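Long-range contact in NAD-dependent aldehyde dehydrogenase (Burkholderia multivorans, PDB 5UJU), which probably catalyses the NAD-dependent oxidation of aldehydes to carboxylic acids: residues A24-P36 against N523-G535. Residues are numbered along the deposited sequence; the frame is centred on the assembly and turned at random.
With EDO (1,2-ethanediol), chain G.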
ATOM      1  N   ALA A  24     -19.620  -3.365 -11.968  1.00 32.31           N
ATOM      2  CA  ALA A  24     -18.165  -3.320 -11.989  1.00 31.76           C
ATOM      3  C   ALA A  24     -17.572  -4.023 -10.771  1.00 35.19           C
ATOM      4  O   ALA A  24     -16.539  -4.696 -10.882  1.00 40.31           O
ATOM      5  CB  ALA A  24     -17.676  -1.878 -12.087  1.00 29.87           C
ATOM      6  N   LEU A  25     -18.199  -3.869  -9.599  1.00 39.62           N
ATOM      7  CA  LEU A  25     -17.777  -4.614  -8.414  1.00 35.91           C
ATOM      8  C   LEU A  25     -17.845  -6.117  -8.656  1.00 36.93           C
ATOM      9  O   LEU A  25     -16.918  -6.860  -8.298  1.00 39.11           O
ATOM     10  CB  LEU A  25     -18.643  -4.256  -7.206  1.00 40.97           C
ATOM     11  CG  LEU A  25     -18.356  -3.005  -6.385  1.00 45.54           C
ATOM     12  CD1 LEU A  25     -19.437  -2.853  -5.310  1.00 49.16           C
ATOM     13  CD2 LEU A  25     -16.972  -3.049  -5.769  1.00 39.31           C
ATOM     14  N   ALA A  26     -18.954  -6.590  -9.230  1.00 37.77           N
ATOM     15  CA  ALA A  26     -19.061  -8.013  -9.541  1.00 40.48           C
ATOM     16  C   ALA A  26     -18.008  -8.439 -10.558  1.00 42.73           C
ATOM     17  O   ALA A  26     -17.495  -9.565 -10.488  1.00 40.37           O
ATOM     18  CB  ALA A  26     -20.461  -8.344 -10.059  1.00 34.23           C
ATOM     19  N   ALA A  27     -17.665  -7.551 -11.497  1.00 38.57           N
ATOM     20  CA  ALA A  27     -16.703  -7.893 -12.541  1.00 42.07           C
ATOM     21  C   ALA A  27     -15.298  -8.081 -11.977  1.00 35.39           C
ATOM     22  O   ALA A  27     -14.606  -9.038 -12.345  1.00 33.03           O
ATOM     23  CB  ALA A  27     -16.704  -6.819 -13.630  1.00 32.04           C
ATOM     24  N   ILE A  28     -14.852  -7.187 -11.085  1.00 32.07           N
ATOM     25  CA  ILE A  28     -13.491  -7.302 -10.569  1.00 36.19           C
ATOM     26  C   ILE A  28     -13.312  -8.560  -9.728  1.00 43.11           C
ATOM     27  O   ILE A  28     -12.192  -9.087  -9.642  1.00 39.89           O
ATOM     28  CB  ILE A  28     -13.074  -6.057  -9.756  1.00 35.80           C
ATOM     29  CG1 ILE A  28     -13.957  -5.887  -8.515  1.00 38.90           C
ATOM     30  CG2 ILE A  28     -13.094  -4.816 -10.629  1.00 38.04           C
ATOM     31  CD1 ILE A  28     -13.559  -4.680  -7.639  1.00 37.53           C
ATOM     32  N   GLU A  29     -14.392  -9.095  -9.156  1.00 32.56           N
ATOM     33  CA  GLU A  29     -14.291 -10.308  -8.353  1.00 41.01           C
ATOM     34  C   GLU A  29     -14.361 -11.592  -9.180  1.00 42.63           C
ATOM     35  O   GLU A  29     -13.637 -12.551  -8.887  1.00 46.77           O
ATOM     36  CB  GLU A  29     -15.395 -10.329  -7.299  1.00 44.31           C
ATOM     37  CG  GLU A  29     -15.268 -11.480  -6.335  1.00 53.47           C
ATOM     38  CD  GLU A  29     -16.106 -11.279  -5.092  1.00 64.41           C
ATOM     39  OE1 GLU A  29     -17.026 -10.432  -5.127  1.00 66.93           O
ATOM     40  OE2 GLU A  29     -15.839 -11.960  -4.080  1.00 68.13           O
ATOM     41  N   SER A  30     -15.214 -11.644 -10.206  1.00 43.54           N
ATOM     42  CA  SER A  30     -15.352 -12.861 -11.007  1.00 40.06           C
ATOM     43  C   SER A  30     -14.311 -12.950 -12.121  1.00 38.15           C
ATOM     44  O   SER A  30     -13.851 -14.051 -12.452  1.00 38.16           O
ATOM     45  CB  SER A  30     -16.757 -12.941 -11.602  1.00 44.13           C
ATOM     46  OG  SER A  30     -16.912 -11.969 -12.614  1.00 47.94           O
ATOM     47  N   ARG A  31     -13.963 -11.811 -12.723  1.00 39.11           N
ATOM     48  CA  ARG A  31     -12.861 -11.676 -13.684  1.00 41.73           C
ATOM     49  C   ARG A  31     -13.133 -12.379 -15.019  1.00 47.93           C
ATOM     50  O   ARG A  31     -12.196 -12.734 -15.740  1.00 37.67           O
ATOM     51  CB  ARG A  31     -11.533 -12.146 -13.068  1.00 40.39           C
ATOM     52  CG  ARG A  31     -11.187 -11.388 -11.764  1.00 44.20           C
ATOM     53  CD  ARG A  31      -9.698 -11.426 -11.386  1.00 42.01           C
ATOM     54  NE  ARG A  31      -8.885 -10.515 -12.196  1.00 36.03           N
ATOM     55  CZ  ARG A  31      -8.802  -9.194 -12.010  1.00 38.64           C
ATOM     56  NH1 ARG A  31      -9.491  -8.592 -11.039  1.00 35.75           N
ATOM     57  NH2 ARG A  31      -8.026  -8.465 -12.802  1.00 33.73           N
ATOM     58  N   GLY A  32     -14.409 -12.549 -15.380  1.00 41.07           N
ATOM     59  CA  GLY A  32     -14.795 -12.848 -16.745  1.00 42.10           C
ATOM     60  C   GLY A  32     -14.713 -11.599 -17.611  1.00 40.53           C
ATOM     61  O   GLY A  32     -14.093 -10.595 -17.238  1.00 40.14           O
ATOM     62  N   TYR A  33     -15.336 -11.664 -18.796  1.00 40.43           N
ATOM     63  CA  TYR A  33     -15.353 -10.522 -19.711  1.00 37.67           C
ATOM     64  C   TYR A  33     -16.500  -9.569 -19.376  1.00 38.70           C
ATOM     65  O   TYR A  33     -17.653  -9.995 -19.256  1.00 43.30           O
ATOM     66  CB  TYR A  33     -15.481 -10.947 -21.180  1.00 39.09           C
ATOM     67  CG  TYR A  33     -15.650  -9.714 -22.050  1.00 40.60           C
ATOM     68  CD1 TYR A  33     -14.594  -8.822 -22.217  1.00 38.01           C
ATOM     69  CD2 TYR A  33     -16.877  -9.396 -22.634  1.00 45.00           C
ATOM     70  CE1 TYR A  33     -14.734  -7.666 -22.968  1.00 42.82           C
ATOM     71  CE2 TYR A  33     -17.030  -8.232 -23.394  1.00 47.79           C
ATOM     72  CZ  TYR A  33     -15.951  -7.370 -23.551  1.00 47.54           C
ATOM     73  OH  TYR A  33     -16.066  -6.213 -24.295  1.00 49.14           O
ATOM     74  N   TRP A  34     -16.185  -8.279 -19.274  1.00 39.98           N
ATOM     75  CA  TRP A  34     -17.205  -7.249 -19.104  1.00 39.53           C
ATOM     76  C   TRP A  34     -16.606  -5.881 -19.400  1.00 37.85           C
ATOM     77  O   TRP A  34     -15.445  -5.618 -19.074  1.00 35.65           O
ATOM     78  CB  TRP A  34     -17.806  -7.253 -17.691  1.00 38.69           C
ATOM     79  CG  TRP A  34     -18.874  -6.205 -17.502  1.00 36.48           C
ATOM     80  CD1 TRP A  34     -20.160  -6.236 -17.984  1.00 34.95           C
ATOM     81  CD2 TRP A  34     -18.734  -4.957 -16.816  1.00 36.91           C
ATOM     82  NE1 TRP A  34     -20.829  -5.090 -17.616  1.00 35.51           N
ATOM     83  CE2 TRP A  34     -19.979  -4.290 -16.898  1.00 36.85           C
ATOM     84  CE3 TRP A  34     -17.682  -4.342 -16.127  1.00 35.53           C
ATOM     85  CZ2 TRP A  34     -20.196  -3.040 -16.323  1.00 40.44           C
ATOM     86  CZ3 TRP A  34     -17.899  -3.103 -15.549  1.00 39.18           C
ATOM     87  CH2 TRP A  34     -19.151  -2.463 -15.651  1.00 40.36           C
ATOM     88  N   SER A  35     -17.415  -5.016 -20.022  1.00 44.15           N
ATOM     89  CA  SER A  35     -17.077  -3.628 -20.316  1.00 43.60           C
ATOM     90  C   SER A  35     -18.347  -2.824 -20.542  1.00 42.17           C
ATOM     91  O   SER A  35     -19.155  -3.184 -21.405  1.00 43.20           O
ATOM     92  CB  SER A  35     -16.187  -3.507 -21.553  1.00 52.30           C
ATOM     93  OG  SER A  35     -16.050  -2.138 -21.912  1.00 57.51           O
ATOM     94  N   PRO A  36     -18.556  -1.724 -19.809  1.00 42.34           N
ATOM     95  CA  PRO A  36     -19.737  -0.890 -20.059  1.00 44.54           C
ATOM     96  C   PRO A  36     -19.555   0.081 -21.209  1.00 45.77           C
ATOM     97  O   PRO A  36     -20.516   0.780 -21.564  1.00 46.14           O
ATOM     98  CB  PRO A  36     -19.904  -0.130 -18.739  1.00 49.33           C
ATOM     99  CG  PRO A  36     -18.488   0.067 -18.288  1.00 43.95           C
ATOM    100  CD  PRO A  36     -17.728  -1.184 -18.715  1.00 45.66           C
ATOM    101  N   ASN A 523       0.157  -8.480 -26.506  1.00 32.86           N
ATOM    102  CA  ASN A 523       0.071  -7.045 -26.248  1.00 26.04           C
ATOM    103  C   ASN A 523      -1.213  -6.683 -25.513  1.00 33.95           C
ATOM    104  O   ASN A 523      -1.241  -5.681 -24.794  1.00 34.26           O
ATOM    105  CB  ASN A 523       0.111  -6.220 -27.539  1.00 29.77           C
ATOM    106  CG  ASN A 523       1.142  -6.721 -28.534  1.00 38.52           C
ATOM    107  OD1 ASN A 523       1.261  -7.920 -28.766  1.00 38.61           O
ATOM    108  ND2 ASN A 523       1.885  -5.792 -29.136  1.00 34.28           N
ATOM    109  N   GLN A 524      -2.273  -7.470 -25.680  1.00 36.23           N
ATOM    110  CA  GLN A 524      -3.607  -7.068 -25.247  1.00 39.66           C
ATOM    111  C   GLN A 524      -3.884  -7.457 -23.799  1.00 39.73           C
ATOM    112  O   GLN A 524      -3.422  -8.492 -23.307  1.00 39.38           O
ATOM    113  CB  GLN A 524      -4.669  -7.700 -26.145  1.00 46.19           C
ATOM    114  CG  GLN A 524      -4.579  -7.272 -27.592  1.00 49.25           C
ATOM    115  CD  GLN A 524      -5.491  -8.080 -28.491  1.00 45.77           C
ATOM    116  OE1 GLN A 524      -5.568  -9.305 -28.385  1.00 44.31           O
ATOM    117  NE2 GLN A 524      -6.213  -7.389 -29.364  1.00 45.62           N
ATOM    118  N   SER A 525      -4.652  -6.605 -23.114  1.00 34.42           N
ATOM    119  CA  SER A 525      -5.145  -6.951 -21.788  1.00 44.80           C
ATOM    120  C   SER A 525      -6.509  -6.302 -21.596  1.00 43.90           C
ATOM    121  O   SER A 525      -6.751  -5.183 -22.061  1.00 45.83           O
ATOM    122  CB  SER A 525      -4.174  -6.529 -20.667  1.00 49.18           C
ATOM    123  OG  SER A 525      -4.179  -5.131 -20.429  1.00 51.19           O
ATOM    124  N   ALA A 526      -7.387  -7.006 -20.891  1.00 33.31           N
ATOM    125  CA  ALA A 526      -8.752  -6.556 -20.658  1.00 37.50           C
ATOM    126  C   ALA A 526      -8.906  -6.138 -19.206  1.00 37.22           C
ATOM    127  O   ALA A 526      -8.517  -6.884 -18.296  1.00 36.17           O
ATOM    128  CB  ALA A 526      -9.763  -7.651 -21.003  1.00 35.40           C
ATOM    129  N   ALA A 527      -9.450  -4.937 -18.993  1.00 35.79           N
ATOM    130  CA  ALA A 527      -9.847  -4.528 -17.651  1.00 30.08           C
ATOM    131  C   ALA A 527     -10.814  -5.552 -17.057  1.00 30.74           C
ATOM    132  O   ALA A 527     -11.511  -6.268 -17.785  1.00 33.42           O
ATOM    133  CB  ALA A 527     -10.520  -3.137 -17.683  1.00 31.63           C
ATOM    134  N   PHE A 528     -10.843  -5.628 -15.723  1.00 30.59           N
ATOM    135  CA  PHE A 528     -11.721  -6.502 -14.939  1.00 35.05           C
ATOM    136  C   PHE A 528     -11.374  -7.979 -15.109  1.00 41.52           C
ATOM    137  O   PHE A 528     -12.186  -8.845 -14.757  1.00 45.23           O
ATOM    138  CB  PHE A 528     -13.208  -6.302 -15.268  1.00 31.91           C
ATOM    139  CG  PHE A 528     -13.653  -4.862 -15.240  1.00 35.28           C
ATOM    140  CD1 PHE A 528     -13.861  -4.205 -14.036  1.00 32.98           C
ATOM    141  CD2 PHE A 528     -13.865  -4.170 -16.428  1.00 39.69           C
ATOM    142  CE1 PHE A 528     -14.275  -2.883 -14.014  1.00 36.14           C
ATOM    143  CE2 PHE A 528     -14.262  -2.850 -16.418  1.00 39.47           C
ATOM    144  CZ  PHE A 528     -14.476  -2.205 -15.208  1.00 35.75           C
ATOM    145  N   SER A 529     -10.222  -8.296 -15.693  1.00 37.04           N
ATOM    146  CA  SER A 529      -9.794  -9.687 -15.771  1.00 35.67           C
ATOM    147  C   SER A 529      -8.268  -9.779 -15.721  1.00 35.97           C
ATOM    148  O   SER A 529      -7.717 -10.517 -14.894  1.00 37.14           O
ATOM    149  CB  SER A 529     -10.354 -10.350 -17.031  1.00 40.03           C
ATOM    150  OG  SER A 529      -9.999 -11.728 -17.097  1.00 41.05           O
ATOM    151  N   ASP A 530      -7.577  -9.003 -16.561  1.00 36.23           N
ATOM    152  CA  ASP A 530      -6.121  -9.061 -16.660  1.00 35.18           C
ATOM    153  C   ASP A 530      -5.495  -7.971 -15.794  1.00 35.97           C
ATOM    154  O   ASP A 530      -5.729  -6.779 -16.022  1.00 40.18           O
ATOM    155  CB  ASP A 530      -5.672  -8.909 -18.113  1.00 36.11           C
ATOM    156  CG  ASP A 530      -6.306  -9.948 -19.033  1.00 40.07           C
ATOM    157  OD1 ASP A 530      -6.404 -11.133 -18.638  1.00 39.85           O
ATOM    158  OD2 ASP A 530      -6.717  -9.578 -20.151  1.00 37.66           O
ATOM    159  N   PHE A 531      -4.687  -8.382 -14.817  1.00 34.51           N
ATOM    160  CA  PHE A 531      -3.835  -7.440 -14.105  1.00 36.26           C
ATOM    161  C   PHE A 531      -2.736  -6.964 -15.042  1.00 38.05           C
ATOM    162  O   PHE A 531      -1.993  -7.779 -15.605  1.00 34.93           O
ATOM    163  CB  PHE A 531      -3.220  -8.094 -12.870  1.00 34.77           C
ATOM    164  CG  PHE A 531      -4.230  -8.535 -11.849  1.00 37.20           C
ATOM    165  CD1 PHE A 531      -4.851  -7.605 -11.026  1.00 33.64           C
ATOM    166  CD2 PHE A 531      -4.556  -9.883 -11.717  1.00 33.24           C
ATOM    167  CE1 PHE A 531      -5.783  -8.006 -10.087  1.00 32.71           C
ATOM    168  CE2 PHE A 531      -5.482 -10.294 -10.783  1.00 34.54           C
ATOM    169  CZ  PHE A 531      -6.100  -9.353  -9.964  1.00 31.94           C
ATOM    170  N   HIS A 532      -2.627  -5.649 -15.209  1.00 32.23           N
ATOM    171  CA  HIS A 532      -1.569  -5.055 -16.018  1.00 32.24           C
ATOM    172  C   HIS A 532      -0.359  -4.807 -15.118  1.00 35.05           C
ATOM    173  O   HIS A 532      -0.386  -3.923 -14.250  1.00 34.83           O
ATOM    174  CB  HIS A 532      -2.051  -3.764 -16.667  1.00 30.07           C
ATOM    175  CG  HIS A 532      -0.991  -3.051 -17.440  1.00 37.69           C
ATOM    176  ND1 HIS A 532      -0.599  -3.450 -18.700  1.00 38.05           N
ATOM    177  CD2 HIS A 532      -0.235  -1.971 -17.132  1.00 38.09           C
ATOM    178  CE1 HIS A 532       0.353  -2.643 -19.136  1.00 40.78           C
ATOM    179  NE2 HIS A 532       0.591  -1.734 -18.205  1.00 39.80           N
ATOM    180  N   GLY A 533       0.700  -5.587 -15.324  1.00 31.36           N
ATOM    181  CA  GLY A 533       1.821  -5.614 -14.402  1.00 32.28           C
ATOM    182  C   GLY A 533       1.448  -6.294 -13.097  1.00 35.83           C
ATOM    183  O   GLY A 533       0.266  -6.392 -12.755  1.00 37.56           O
ATOM    184  N   THR A 534       2.439  -6.769 -12.348  1.00 36.71           N
ATOM    185  CA  THR A 534       2.168  -7.393 -11.060  1.00 39.62           C
ATOM    186  C   THR A 534       2.530  -6.516  -9.875  1.00 40.29           C
ATOM    187  O   THR A 534       1.907  -6.647  -8.820  1.00 40.84           O
ATOM    188  CB  THR A 534       2.929  -8.718 -10.925  1.00 39.87           C
ATOM    189  OG1 THR A 534       4.345  -8.460 -10.930  1.00 35.18           O
ATOM    190  CG2 THR A 534       2.556  -9.685 -12.069  1.00 38.68           C
ATOM    191  N   GLY A 535       3.502  -5.618 -10.030  1.00 36.45           N
ATOM    192  CA  GLY A 535       4.115  -4.952  -8.902  1.00 36.77           C
ATOM    193  C   GLY A 535       5.241  -5.723  -8.240  1.00 45.21           C
ATOM    194  O   GLY A 535       5.749  -5.271  -7.205  1.00 42.03           O
TER
HETATM  195  C1  EDO G 601      -7.552 -10.649 -23.881  1.00 38.50           C
HETATM  196  O1  EDO G 601      -6.905  -9.391 -23.691  1.00 38.76           O
HETATM  197  C2  EDO G 601      -8.028 -11.220 -22.549  1.00 39.59           C
HETATM  198  O2  EDO G 601      -6.926 -11.552 -21.686  1.00 38.79           O
HETATM  199  O   HOH W   1     -12.751  -8.479 -18.708  1.00 36.68           O
HETATM  200  O   HOH W   2     -12.843  -5.266 -20.139  1.00 35.95           O
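Arg31, the residue with positive phi just past the end of helix 18-30, grips the chain at Ser529 through both backbone and side chain. Its carbonyl O accepts the hydroxyl proton of Ser529, OG to O 2.8 Å, while its guanidinium reaches the Ser529 carbonyl: NE donates to Ser529 O at 2.9 Å from above the carbonyl plane rather than along a lone pair, and NH2 adds a weak bond there. Tyr200 OH of the second subunit donates to this oxygen too, so three donors converge on it. Lys198 of that subunit bonds Ser529 OG and forms a salt bridge with Asp530. A bend at chi3 (77°) turns the guanidinium back toward its own helix, where NH1 donates to Ile28 O on a lone pair in the carbonyl plane. The Phe531 ring stacks on one face of the group, planes only 4° apart and CZ of Arg31 3.8 Å from the ring centroid, a cation-pi contact.

The apolar half is built on Phe528. Ile28 CG2 meets the edge of its ring, 3.5 Å from CD1, and Ala24 and Ala27 add their methyl groups; Trp34 turns the edge of its six-membered ring to one face of Phe528 in a T-shaped pair, planes at 66°. Phe528 O receives a CA-H contact from Arg31. Ala527 O is satisfied by two waters, one bridging to Gly32 O and the other to Trp34 O. Ala526 N donates to Asp530 OD2 at 2.8 Å, and a bound 1,2-ethanediol, probably from the crystallisation liquor, also meets OD2.

The arrangement is a helix C-terminus and its following loop docked by polar and aromatic contacts onto the irregular segment after strand 511-514, at the dimer interface of an aldehyde dehydrogenase fold.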